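Local atomic coordinates of polyprenyl synthetase (Nonlabens dokdonensis, PDB entry 6KD7), a protein that probably acts as a geranylgeranyl pyrophosphate synthase, a magnesium-dependent prenyltransferase that extends isoprenoid chains by joining prenyl pyrophosphate units. Residues L203-M208 and L320-R325; K297-I302 and Q314-S319; T235-K240 and K285-A290; V171-A176 and I199-A204; L212-D217 and T273-F278. All blocks are in the same frame, centred on the assembly; numbering follows the deposited sequence.

Contact 1. Residues L203-M208 and L320-R325; sequences LAFQLM and LQLMGR
F205 and L322 set their side chains across one another at about a right angle, so that CD1 and CE1 of the phenyl ring meet the forked end of the leucine: F205 CE1 is 3.7 Å from L322 CD1, and F205 CD1 is 3.8 Å from L322 CG. Both residues hold CG anti to the backbone N (chi1 -174° for F205), an orientation that carries both groups into the space between the helices. Two methionines complete the interface in a different manner. M208 runs out straight and bends at its last torsion, which places SD 3.6 Å from M323 CA and turns CE toward the backbone, 3.5 Å from L322 O. M323 is curled at chi2 and chi3; its SD rests 3.8 Å from F205 N, and its CE continues to A204 CB at 3.9 Å. M208 SD and M323 SD are 4.3 Å apart. M323 lies where helix 309-322 stops, and G324, with positive phi, is the C-prime residue of a Schellman motif closed by R325 N to L320 O and G324 N to Q321 O. The end of the last helix is thus laid on helix 188-215 where F205 and Q206 begin the FQxxDDxxD signature of trans-prenyltransferases, with F205 also lining the pocket that holds pyrophosphate.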
# COMPACT_ATOMS: atom_id res chain seq x y z
N LEU A 203 5.80 -41.25 -3.85
CA LEU A 203 4.90 -41.11 -2.69
C LEU A 203 5.68 -41.28 -1.38
O LEU A 203 5.49 -40.48 -0.46
CB LEU A 203 3.76 -42.12 -2.84
CG LEU A 203 2.68 -41.76 -3.86
CD1 LEU A 203 1.72 -42.94 -4.05
CD2 LEU A 203 1.90 -40.51 -3.45
N ALA A 204 6.56 -42.27 -1.28
CA ALA A 204 7.42 -42.43 -0.10
C ALA A 204 8.24 -41.16 0.08
O ALA A 204 8.42 -40.69 1.21
CB ALA A 204 8.31 -43.66 -0.24
N PHE A 205 8.84 -40.68 -0.98
CA PHE A 205 9.75 -39.51 -0.92
C PHE A 205 8.96 -38.27 -0.36
O PHE A 205 9.46 -37.51 0.48
CB PHE A 205 10.34 -39.30 -2.31
CG PHE A 205 11.40 -38.25 -2.41
CD1 PHE A 205 12.54 -38.31 -1.60
CD2 PHE A 205 11.29 -37.21 -3.34
CE1 PHE A 205 13.54 -37.35 -1.69
CE2 PHE A 205 12.31 -36.26 -3.44
CZ PHE A 205 13.40 -36.30 -2.59
N GLN A 206 7.75 -38.04 -0.84
CA GLN A 206 6.95 -36.86 -0.49
C GLN A 206 6.45 -37.03 0.95
O GLN A 206 6.48 -36.03 1.69
CB GLN A 206 5.79 -36.67 -1.44
CG GLN A 206 4.91 -35.50 -1.08
CD GLN A 206 5.66 -34.20 -0.93
OE1 GLN A 206 5.43 -33.46 0.02
NE2 GLN A 206 6.54 -33.91 -1.87
N LEU A 207 6.00 -38.22 1.33
CA LEU A 207 5.61 -38.48 2.73
C LEU A 207 6.80 -38.23 3.66
O LEU A 207 6.58 -37.66 4.76
CB LEU A 207 4.99 -39.86 2.89
CG LEU A 207 3.63 -39.96 2.21
CD1 LEU A 207 3.09 -41.37 2.30
CD2 LEU A 207 2.62 -39.00 2.82
N MET A 208 8.01 -38.55 3.20
CA MET A 208 9.25 -38.26 3.96
C MET A 208 9.42 -36.74 4.08
O MET A 208 9.74 -36.28 5.15
CB MET A 208 10.48 -38.86 3.28
CG MET A 208 11.74 -38.72 4.10
SD MET A 208 13.21 -39.41 3.30
CE MET A 208 13.64 -38.14 2.12
N LEU A 320 16.61 -47.13 -0.92
CA LEU A 320 16.84 -47.06 0.55
C LEU A 320 17.68 -45.81 0.86
O LEU A 320 17.25 -45.06 1.69
CB LEU A 320 17.45 -48.37 1.03
CG LEU A 320 16.55 -49.61 0.91
CD1 LEU A 320 17.35 -50.88 1.16
CD2 LEU A 320 15.37 -49.56 1.85
N GLN A 321 18.72 -45.52 0.10
CA GLN A 321 19.52 -44.31 0.40
C GLN A 321 18.65 -43.05 0.28
O GLN A 321 18.80 -42.18 1.13
CB GLN A 321 20.71 -44.24 -0.56
CG GLN A 321 21.61 -43.04 -0.33
CD GLN A 321 22.47 -42.71 -1.52
OE1 GLN A 321 23.27 -43.53 -1.98
NE2 GLN A 321 22.32 -41.50 -2.03
N LEU A 322 17.74 -42.99 -0.69
CA LEU A 322 16.91 -41.79 -0.97
C LEU A 322 16.05 -41.52 0.27
O LEU A 322 15.92 -40.36 0.64
CB LEU A 322 16.02 -42.01 -2.19
CG LEU A 322 15.18 -40.81 -2.63
CD1 LEU A 322 16.05 -39.67 -3.13
CD2 LEU A 322 14.17 -41.22 -3.69
N MET A 323 15.59 -42.58 0.92
CA MET A 323 14.64 -42.53 2.07
C MET A 323 15.41 -42.43 3.39
O MET A 323 14.83 -42.73 4.42
CB MET A 323 13.77 -43.79 2.07
CG MET A 323 12.30 -43.52 1.84
SD MET A 323 11.95 -42.38 0.50
CE MET A 323 12.16 -43.44 -0.92
N GLY A 324 16.67 -42.02 3.32
CA GLY A 324 17.59 -41.87 4.47
C GLY A 324 17.80 -43.14 5.29
O GLY A 324 18.09 -43.00 6.50
N ARG A 325 17.68 -44.34 4.69
CA ARG A 325 18.00 -45.67 5.29
C ARG A 325 19.36 -46.17 4.74
O ARG A 325 19.99 -45.47 3.91
CB ARG A 325 16.87 -46.67 5.03
CG ARG A 325 15.56 -46.35 5.73
CD ARG A 325 14.36 -47.10 5.16
NE ARG A 325 14.37 -48.56 5.41
CZ ARG A 325 13.38 -49.44 5.14
NH1 ARG A 325 12.23 -49.06 4.60
NH2 ARG A 325 13.55 -50.72 5.42

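Contact 2. Residues K297-I302 and Q314-S319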
# COMPACT_ATOMS: atom_id res chain seq x y z
N LYS A 297 6.57 -51.24 -1.04
CA LYS A 297 5.82 -51.42 -2.31
C LYS A 297 6.79 -51.17 -3.47
O LYS A 297 6.75 -51.92 -4.43
CB LYS A 297 4.66 -50.43 -2.38
CG LYS A 297 3.52 -50.69 -1.41
CD LYS A 297 2.29 -49.90 -1.75
CE LYS A 297 1.08 -50.26 -0.91
NZ LYS A 297 -0.17 -49.92 -1.62
N ALA A 298 7.63 -50.14 -3.34
CA ALA A 298 8.63 -49.80 -4.37
C ALA A 298 9.65 -50.93 -4.52
O ALA A 298 10.02 -51.23 -5.64
CB ALA A 298 9.30 -48.50 -4.02
N LEU A 299 10.09 -51.51 -3.40
CA LEU A 299 11.09 -52.62 -3.43
C LEU A 299 10.49 -53.84 -4.14
O LEU A 299 11.19 -54.41 -4.96
CB LEU A 299 11.51 -52.94 -1.99
CG LEU A 299 12.32 -51.86 -1.29
CD1 LEU A 299 13.06 -52.43 -0.10
CD2 LEU A 299 13.29 -51.19 -2.24
N LYS A 300 9.25 -54.20 -3.83
CA LYS A 300 8.53 -55.29 -4.55
C LYS A 300 8.40 -54.95 -6.03
O LYS A 300 8.59 -55.88 -6.86
CB LYS A 300 7.17 -55.63 -3.92
CG LYS A 300 7.37 -56.24 -2.55
CD LYS A 300 6.15 -56.76 -1.83
CE LYS A 300 6.45 -56.93 -0.35
NZ LYS A 300 5.45 -57.81 0.32
N ASN A 301 8.12 -53.70 -6.39
CA ASN A 301 8.07 -53.33 -7.83
C ASN A 301 9.45 -53.66 -8.44
O ASN A 301 9.51 -54.10 -9.61
CB ASN A 301 7.75 -51.86 -8.12
CG ASN A 301 6.43 -51.33 -7.57
OD1 ASN A 301 5.40 -52.00 -7.55
ND2 ASN A 301 6.44 -50.10 -7.15
N ILE A 302 10.55 -53.36 -7.74
CA ILE A 302 11.91 -53.57 -8.31
C ILE A 302 12.09 -55.07 -8.61
O ILE A 302 12.59 -55.39 -9.70
CB ILE A 302 13.03 -53.00 -7.43
CG1 ILE A 302 12.92 -51.48 -7.31
CG2 ILE A 302 14.40 -53.40 -7.96
CD1 ILE A 302 13.79 -50.90 -6.18
N GLN A 314 21.22 -52.39 -7.26
CA GLN A 314 21.61 -50.97 -7.37
C GLN A 314 20.35 -50.13 -7.09
O GLN A 314 20.41 -49.23 -6.25
CB GLN A 314 22.28 -50.68 -8.70
CG GLN A 314 23.75 -51.10 -8.67
CD GLN A 314 24.40 -51.14 -10.03
OE1 GLN A 314 24.25 -50.22 -10.83
NE2 GLN A 314 25.13 -52.21 -10.29
N LEU A 315 19.22 -50.46 -7.71
CA LEU A 315 17.98 -49.68 -7.60
C LEU A 315 17.46 -49.80 -6.18
O LEU A 315 16.87 -48.83 -5.70
CB LEU A 315 16.94 -50.22 -8.58
CG LEU A 315 16.05 -49.20 -9.25
CD1 LEU A 315 16.87 -48.07 -9.87
CD2 LEU A 315 15.20 -49.90 -10.32
N THR A 316 17.62 -50.97 -5.56
CA THR A 316 17.07 -51.24 -4.21
C THR A 316 17.85 -50.38 -3.22
O THR A 316 17.22 -49.74 -2.37
CB THR A 316 17.11 -52.73 -3.84
OG1 THR A 316 16.13 -53.43 -4.59
CG2 THR A 316 16.80 -52.97 -2.37
N ASP A 317 19.16 -50.32 -3.39
CA ASP A 317 20.07 -49.51 -2.55
C ASP A 317 19.78 -48.04 -2.78
O ASP A 317 19.90 -47.27 -1.83
CB ASP A 317 21.55 -49.76 -2.88
CG ASP A 317 22.03 -51.11 -2.36
OD1 ASP A 317 21.26 -51.75 -1.54
OD2 ASP A 317 23.16 -51.55 -2.79
N PHE A 318 19.56 -47.63 -4.03
CA PHE A 318 19.31 -46.20 -4.34
C PHE A 318 18.02 -45.75 -3.63
O PHE A 318 18.00 -44.71 -3.01
CB PHE A 318 19.29 -45.99 -5.84
CG PHE A 318 18.61 -44.71 -6.25
CD1 PHE A 318 17.24 -44.68 -6.42
CD2 PHE A 318 19.34 -43.57 -6.48
CE1 PHE A 318 16.62 -43.52 -6.82
CE2 PHE A 318 18.71 -42.40 -6.84
CZ PHE A 318 17.35 -42.38 -7.01
N SER A 319 17.00 -46.59 -3.64
CA SER A 319 15.68 -46.36 -3.04
C SER A 319 15.86 -46.23 -1.53
O SER A 319 15.26 -45.31 -0.94
CB SER A 319 14.71 -47.45 -3.39
OG SER A 319 14.50 -47.49 -4.78
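With CG1 anti to its carbonyl carbon (chi1 -64°) and CD1 carried on in an extended line (chi2 166°), I302 sends its longer branch among L315, T316 and S319, while CG2 spreads toward T316. L299 holds CG in the same position beside its backbone N, and its CD2 comes up to T316 CG2 at 3.9 Å, the two side chains nearly perpendicular. The I302 tip lands among polar atoms without bonding to them: CD1 is 3.7 Å from L315 O and 3.8 Å from S319 OG. Its nearest carbon on L315 is CB, 4.0 Å from I302 CD1. The setting is an antiparallel helical hairpin within an all-helical fold, made by helix 283-303 and the following helix 309-322; their segments 297-302 and 314-319 run at 168° to each other with axes 9.9 Å apart. The polar groups beneath the isoleucine are satisfied within their own helix or by neighbours. S319 OG donates to L315 O over 2.9 Å, tilted from the carbonyl plane, and S319 N reaches the same oxygen from the opposite face, so L315 O is held by two donors. S319 OG also pairs with Y197 OH of helix 188-215, and T316 OG1 bonds K312 O one turn back. L299 CD2 also lies 4.2 Å from S319 CB.

Contact 3. Residues T235-K240 and K285-A290; sequences TYLYLK and KATLDA
T287 OG1, hydrogen-bonded to G283 O one turn earlier, also lies against two carbons of the other segment, Y236 CD2 at 3.4 Å and L237 CD1 at 3.5 Å. This is helix-on-helix packing in the all-alpha fold of prenyl synthases, between the short helix 236-241 and helix 283-303; the segments 236-240 and 285-290 cross at 125°, their axes 9.1 Å apart. Y236 carries much of it. Its CG stands anti to the backbone N (chi1 -166°), which lays the ring alongside the opposite helix; Y236 and T287 pass one another in opposite senses, and OG1 lies at the ring edge, in its plane. A286 O is near that plane too, 3.8 Å from Y236 CE2. Farther along, the methyl A290 CB sits beside the phenolic end, 3.5 Å from Y236 OH. L237 meets T287 crosswise. With an alanine in place of Y236 the ring would be gone, which would probably leave A290 CB and T287 OG1 without the group that packs on them and open a gap between the helices, toward L207 of helix 188-215 and Y161 of helix 158-183, which the tyrosine also touches. The backbone N of Y236 bonds D210 OD2, tying the start of this helix to the second aspartate-rich motif (DDxxD). At the other end, K240 is bent at chi2 and chi3 and forms a salt bridge from NZ to E243 OE1, while its aliphatic part passes A286, with K240 CE 3.8 Å from A286 CB.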
# COMPACT_ATOMS: atom_id res chain seq x y z
N THR A 235 -0.96 -31.62 5.79
CA THR A 235 -0.12 -32.70 5.22
C THR A 235 -0.46 -34.02 5.90
O THR A 235 -1.32 -34.04 6.80
CB THR A 235 1.36 -32.38 5.34
OG1 THR A 235 1.72 -32.44 6.72
CG2 THR A 235 1.75 -31.06 4.74
N TYR A 236 0.18 -35.11 5.47
CA TYR A 236 -0.17 -36.45 5.98
C TYR A 236 -0.01 -36.46 7.50
O TYR A 236 -0.83 -37.04 8.18
CB TYR A 236 0.70 -37.51 5.31
CG TYR A 236 0.22 -38.93 5.49
CD1 TYR A 236 -0.69 -39.49 4.61
CD2 TYR A 236 0.68 -39.71 6.53
CE1 TYR A 236 -1.14 -40.78 4.77
CE2 TYR A 236 0.25 -41.01 6.70
CZ TYR A 236 -0.67 -41.55 5.82
OH TYR A 236 -1.09 -42.82 5.99
N LEU A 237 1.01 -35.77 7.98
CA LEU A 237 1.33 -35.69 9.42
C LEU A 237 0.12 -35.09 10.16
O LEU A 237 -0.31 -35.70 11.12
CB LEU A 237 2.54 -34.76 9.49
CG LEU A 237 3.43 -34.84 10.73
CD1 LEU A 237 3.64 -36.28 11.16
CD2 LEU A 237 4.75 -34.16 10.45
N TYR A 238 -0.44 -33.99 9.68
CA TYR A 238 -1.63 -33.37 10.33
C TYR A 238 -2.88 -34.23 10.16
O TYR A 238 -3.57 -34.45 11.14
CB TYR A 238 -1.89 -31.98 9.77
CG TYR A 238 -3.20 -31.36 10.17
CD1 TYR A 238 -4.34 -31.53 9.41
CD2 TYR A 238 -3.31 -30.58 11.31
CE1 TYR A 238 -5.54 -30.96 9.76
CE2 TYR A 238 -4.51 -30.00 11.68
CZ TYR A 238 -5.63 -30.19 10.90
OH TYR A 238 -6.82 -29.64 11.25
N LEU A 239 -3.10 -34.76 8.96
CA LEU A 239 -4.33 -35.53 8.65
C LEU A 239 -4.43 -36.77 9.55
O LEU A 239 -5.53 -37.09 9.97
CB LEU A 239 -4.33 -35.91 7.17
CG LEU A 239 -4.52 -34.74 6.20
CD1 LEU A 239 -4.42 -35.21 4.77
CD2 LEU A 239 -5.85 -34.06 6.43
N LYS A 240 -3.31 -37.42 9.84
CA LYS A 240 -3.28 -38.64 10.69
C LYS A 240 -3.40 -38.23 12.16
O LYS A 240 -4.11 -38.90 12.90
CB LYS A 240 -1.99 -39.44 10.46
CG LYS A 240 -1.85 -40.05 9.08
CD LYS A 240 -3.02 -40.92 8.66
CE LYS A 240 -3.00 -42.29 9.30
NZ LYS A 240 -4.24 -43.01 8.94
N LYS A 285 4.16 -41.43 14.01
CA LYS A 285 4.41 -42.87 13.76
C LYS A 285 3.62 -43.32 12.53
O LYS A 285 4.19 -44.05 11.73
CB LYS A 285 3.98 -43.70 14.97
CG LYS A 285 3.86 -45.20 14.71
CD LYS A 285 3.39 -46.00 15.89
CE LYS A 285 3.11 -47.45 15.55
NZ LYS A 285 3.00 -48.29 16.76
N ALA A 286 2.39 -42.85 12.37
CA ALA A 286 1.54 -43.29 11.24
C ALA A 286 2.17 -42.80 9.93
O ALA A 286 2.04 -43.52 8.92
CB ALA A 286 0.11 -42.84 11.40
N THR A 287 2.90 -41.68 9.99
CA THR A 287 3.59 -41.09 8.83
C THR A 287 4.82 -41.94 8.50
O THR A 287 4.99 -42.32 7.33
CB THR A 287 3.90 -39.60 9.04
OG1 THR A 287 2.65 -38.93 9.16
CG2 THR A 287 4.69 -39.03 7.89
N LEU A 288 5.63 -42.26 9.49
CA LEU A 288 6.79 -43.18 9.31
C LEU A 288 6.29 -44.53 8.79
O LEU A 288 6.94 -45.07 7.90
CB LEU A 288 7.50 -43.31 10.65
CG LEU A 288 8.20 -42.05 11.11
CD1 LEU A 288 8.85 -42.31 12.46
CD2 LEU A 288 9.23 -41.56 10.12
N ASP A 289 5.14 -45.02 9.25
CA ASP A 289 4.58 -46.31 8.76
C ASP A 289 4.23 -46.17 7.27
O ASP A 289 4.52 -47.09 6.50
CB ASP A 289 3.36 -46.78 9.56
CG ASP A 289 3.73 -47.22 10.98
OD1 ASP A 289 4.97 -47.32 11.30
OD2 ASP A 289 2.77 -47.37 11.77
N ALA A 290 3.60 -45.08 6.87
CA ALA A 290 3.18 -44.92 5.47
C ALA A 290 4.43 -44.82 4.59
O ALA A 290 4.40 -45.37 3.48
CB ALA A 290 2.26 -43.73 5.34

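Contact 4. Residues V171-A176 and I199-A204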
# COMPACT_ATOMS: atom_id res chain seq x y z
N VAL A 171 3.94 -38.49 -10.12
CA VAL A 171 3.80 -38.89 -11.56
C VAL A 171 5.06 -38.53 -12.34
O VAL A 171 5.38 -39.25 -13.27
CB VAL A 171 2.53 -38.34 -12.24
CG1 VAL A 171 1.29 -38.92 -11.61
CG2 VAL A 171 2.48 -36.82 -12.23
N LEU A 172 5.78 -37.46 -12.00
CA LEU A 172 6.97 -37.07 -12.76
C LEU A 172 8.12 -38.02 -12.44
O LEU A 172 9.02 -38.13 -13.27
CB LEU A 172 7.37 -35.63 -12.46
CG LEU A 172 8.64 -35.12 -13.12
CD1 LEU A 172 8.50 -35.06 -14.63
CD2 LEU A 172 9.02 -33.76 -12.54
N VAL A 173 8.13 -38.64 -11.27
CA VAL A 173 9.15 -39.66 -10.93
C VAL A 173 8.93 -40.87 -11.84
O VAL A 173 9.89 -41.28 -12.49
CB VAL A 173 9.07 -40.04 -9.45
CG1 VAL A 173 10.16 -41.05 -9.11
CG2 VAL A 173 9.25 -38.80 -8.57
N GLY A 174 7.71 -41.40 -11.85
CA GLY A 174 7.23 -42.43 -12.78
C GLY A 174 7.61 -42.09 -14.21
O GLY A 174 8.18 -42.95 -14.91
N CYS A 175 7.32 -40.87 -14.62
CA CYS A 175 7.48 -40.42 -16.01
C CYS A 175 8.96 -40.46 -16.36
O CYS A 175 9.29 -40.86 -17.47
CB CYS A 175 6.85 -39.04 -16.18
SG CYS A 175 7.21 -38.29 -17.78
N ALA A 176 9.83 -39.89 -15.51
CA ALA A 176 11.29 -39.85 -15.75
C ALA A 176 11.80 -41.29 -16.00
O ALA A 176 12.60 -41.47 -16.92
CB ALA A 176 12.01 -39.21 -14.59
N ILE A 199 5.98 -44.22 -9.04
CA ILE A 199 4.84 -43.72 -8.24
C ILE A 199 5.09 -44.06 -6.77
O ILE A 199 4.97 -43.16 -5.95
CB ILE A 199 3.51 -44.24 -8.77
CG1 ILE A 199 3.22 -43.70 -10.17
CG2 ILE A 199 2.37 -43.92 -7.82
CD1 ILE A 199 3.11 -42.19 -10.27
N ASN A 200 5.42 -45.30 -6.44
CA ASN A 200 5.54 -45.71 -5.01
C ASN A 200 6.77 -45.00 -4.44
O ASN A 200 6.73 -44.49 -3.33
CB ASN A 200 5.61 -47.24 -4.88
CG ASN A 200 4.27 -47.92 -5.06
OD1 ASN A 200 4.11 -48.91 -5.81
ND2 ASN A 200 3.31 -47.42 -4.31
N LEU A 201 7.83 -44.89 -5.21
CA LEU A 201 9.03 -44.22 -4.69
C LEU A 201 8.68 -42.75 -4.40
O LEU A 201 9.23 -42.17 -3.45
CB LEU A 201 10.15 -44.32 -5.74
CG LEU A 201 11.49 -43.74 -5.32
CD1 LEU A 201 12.21 -44.63 -4.32
CD2 LEU A 201 12.38 -43.52 -6.53
N GLY A 202 7.93 -42.13 -5.30
CA GLY A 202 7.67 -40.68 -5.27
C GLY A 202 6.76 -40.37 -4.09
O GLY A 202 7.01 -39.40 -3.39
N LEU A 203 5.80 -41.25 -3.85
CA LEU A 203 4.90 -41.11 -2.69
C LEU A 203 5.68 -41.28 -1.38
O LEU A 203 5.49 -40.48 -0.46
CB LEU A 203 3.76 -42.12 -2.84
CG LEU A 203 2.68 -41.76 -3.86
CD1 LEU A 203 1.72 -42.94 -4.05
CD2 LEU A 203 1.90 -40.51 -3.45
N ALA A 204 6.56 -42.27 -1.28
CA ALA A 204 7.42 -42.43 -0.10
C ALA A 204 8.24 -41.16 0.08
O ALA A 204 8.42 -40.69 1.21
CB ALA A 204 8.31 -43.66 -0.24
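I199 folds its CG1 branch back toward V171, so that a bond leaving its helix away from the partner still ends against it. Two successive turns bring this about, chi1 -65° and chi2 -61°, and I199 CD1 comes to rest 3.6 Å from V171 CA. The two side chains lie alongside one another in the same sense, with V171 CG1 4.0 Å from I199 CD1. The backbones come nearest where the helices carry glycine. G174 leaves room for the backbone of I199, their CA atoms 5.3 Å apart, and G202 lets V173 CG2 settle 4.1 Å from G202 CA; a methyl group on G202 would fall about 3.3 Å from that CG2, a tight fit. Hence the axes of segments 171-176 and 199-204 come within 7.7 Å, at 141° between their directions. Away from these close backbones the contact thins to a single methyl touch, V173 CG1 to L201 CD2 at 4.2 Å, and I199, alone among the touching residues, is partly exposed. No hydrogen bond crosses the interface; its contacts are apolar. On the far flank of the second helix, N200 OD1 accepts a hydrogen bond from N301 ND2 of helix 283-303. The pair belongs to the central bundle: helix 158-183, kinked near L172 and V173, passes helix 188-215 with helix 123-150 packed on V171, helix 58-82 on L172, and helix 283-303 beyond N200, L203 and A204.

Contact 5. Residues L212-D217 and T273-F278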
# COMPACT_ATOMS: atom_id res chain seq x y z
N LEU A 212 9.79 -34.63 7.57
CA LEU A 212 11.03 -33.88 7.86
C LEU A 212 10.72 -32.39 7.93
O LEU A 212 11.50 -31.66 8.54
CB LEU A 212 12.11 -34.19 6.80
CG LEU A 212 12.73 -35.60 6.85
CD1 LEU A 212 13.75 -35.78 5.74
CD2 LEU A 212 13.38 -35.90 8.21
N ASP A 213 9.64 -31.93 7.30
CA ASP A 213 9.26 -30.50 7.40
C ASP A 213 9.06 -30.16 8.90
O ASP A 213 9.53 -29.15 9.30
CB ASP A 213 8.02 -30.18 6.57
CG ASP A 213 7.72 -28.69 6.50
OD1 ASP A 213 7.06 -28.18 7.42
OD2 ASP A 213 8.25 -28.07 5.61
N ALA A 214 8.39 -31.02 9.66
CA ALA A 214 8.15 -30.86 11.10
C ALA A 214 9.38 -31.30 11.91
O ALA A 214 9.77 -30.55 12.82
CB ALA A 214 6.96 -31.67 11.51
N PHE A 215 9.97 -32.46 11.61
CA PHE A 215 10.90 -33.16 12.52
C PHE A 215 12.32 -33.18 12.01
O PHE A 215 13.13 -33.80 12.65
CB PHE A 215 10.46 -34.59 12.75
CG PHE A 215 9.19 -34.64 13.54
CD1 PHE A 215 9.17 -34.17 14.85
CD2 PHE A 215 8.01 -35.07 12.96
CE1 PHE A 215 7.98 -34.16 15.56
CE2 PHE A 215 6.83 -35.08 13.68
CZ PHE A 215 6.82 -34.63 14.98
N GLY A 216 12.57 -32.54 10.87
CA GLY A 216 13.89 -32.53 10.22
C GLY A 216 14.90 -31.66 10.93
O GLY A 216 14.50 -30.86 11.77
N ASP A 217 16.18 -31.88 10.65
CA ASP A 217 17.26 -31.07 11.28
C ASP A 217 17.29 -29.69 10.63
O ASP A 217 17.32 -29.60 9.39
CB ASP A 217 18.61 -31.78 11.21
CG ASP A 217 18.70 -33.02 12.08
OD1 ASP A 217 17.93 -33.10 13.06
OD2 ASP A 217 19.53 -33.89 11.77
N THR A 273 4.47 -26.97 20.04
CA THR A 273 3.25 -27.59 20.60
C THR A 273 2.64 -28.55 19.59
O THR A 273 2.22 -29.68 19.99
CB THR A 273 2.22 -26.54 21.02
OG1 THR A 273 2.88 -25.54 21.79
CG2 THR A 273 1.08 -27.17 21.78
N VAL A 274 2.54 -28.11 18.33
CA VAL A 274 1.95 -28.99 17.28
C VAL A 274 2.86 -30.21 17.09
O VAL A 274 2.34 -31.33 17.02
CB VAL A 274 1.70 -28.23 15.97
CG1 VAL A 274 1.32 -29.18 14.85
CG2 VAL A 274 0.63 -27.18 16.18
N LYS A 275 4.18 -30.02 17.03
CA LYS A 275 5.14 -31.17 16.95
C LYS A 275 4.81 -32.16 18.07
O LYS A 275 4.59 -33.38 17.76
CB LYS A 275 6.58 -30.70 16.93
CG LYS A 275 7.00 -30.15 15.57
CD LYS A 275 8.29 -29.37 15.57
CE LYS A 275 9.45 -30.22 16.03
NZ LYS A 275 10.71 -29.68 15.49
N VAL A 276 4.59 -31.68 19.29
CA VAL A 276 4.30 -32.60 20.42
C VAL A 276 2.97 -33.31 20.16
O VAL A 276 2.91 -34.53 20.41
CB VAL A 276 4.33 -31.88 21.78
CG1 VAL A 276 3.83 -32.80 22.89
CG2 VAL A 276 5.73 -31.33 22.08
N PHE A 277 1.95 -32.61 19.67
CA PHE A 277 0.65 -33.27 19.34
C PHE A 277 0.84 -34.33 18.25
O PHE A 277 0.20 -35.38 18.27
CB PHE A 277 -0.41 -32.26 18.90
CG PHE A 277 -1.06 -31.53 20.04
CD1 PHE A 277 -1.68 -32.24 21.06
CD2 PHE A 277 -1.03 -30.15 20.11
CE1 PHE A 277 -2.26 -31.56 22.12
CE2 PHE A 277 -1.62 -29.48 21.17
CZ PHE A 277 -2.24 -30.19 22.17
N PHE A 278 1.71 -34.04 17.28
CA PHE A 278 1.99 -34.99 16.17
C PHE A 278 2.51 -36.31 16.79
O PHE A 278 1.92 -37.33 16.42
CB PHE A 278 2.94 -34.38 15.14
CG PHE A 278 2.34 -33.35 14.22
CD1 PHE A 278 0.97 -33.23 14.06
CD2 PHE A 278 3.17 -32.57 13.43
CE1 PHE A 278 0.45 -32.30 13.17
CE2 PHE A 278 2.65 -31.66 12.53
CZ PHE A 278 1.28 -31.53 12.40
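K275 of helix 264-281 stretches across to A214 and F215 in the last turn of helix 188-215, the helix that carries the second aspartate-rich motif of prenyl synthases, ending at D213. Its CB starts 4.0 Å from F215 CE1, and CG passes 4.3 Å from A214 CB. A bend at chi3 (61°) then draws the chain along the carbonyl, CD lying 3.3 Å from A214 O. CE skirts the ring at F215 CD1, and NZ ends the run by donating to A214 O over 3.0 Å, in the carbonyl plane and nearly in line with it (C=O...N angle 160°). F215 and K275 run antiparallel alongside each other, so the ring edge faces the lysine backbone, K275 O lying in the ring plane near F215 CZ. A methionine in place of K275 would keep an aliphatic chain but would probably leave A214 O without this donor and the helix end less firmly tied. A214 CB lies over one face of the F215 ring, toward its rim, while also turning toward F278. L237 of helix 236-241 packs on A214, F215 and F278. F215 CZ lies 3.9 Å from F278 CB, and A214 CB stands at the edge of the F278 ring, 4.3 Å from F278 CD2.

Taken together, the five contacts illustrate how one long helix can organise an all-helical enzyme. Helix 188-215 supplies a segment to contacts 1, 4 and 5, helix 283-303 to contacts 2 and 3, and helix 309-322 to contacts 1 and 2. Contacts 2 and 4 are buried; contact 4 lies nearest the chain's centre and relies on glycines, while contact 2 sets aliphatic groups on bonded polar atoms. Contacts 1, 3 and 5 are partly buried and richer in aromatic rings, methionine or lysine, and contact 5 alone has a hydrogen bond between its segments. L201 of contact 4 touches M323 of contact 1, and L237 of contact 3 packs on A214 and F278 of contact 5.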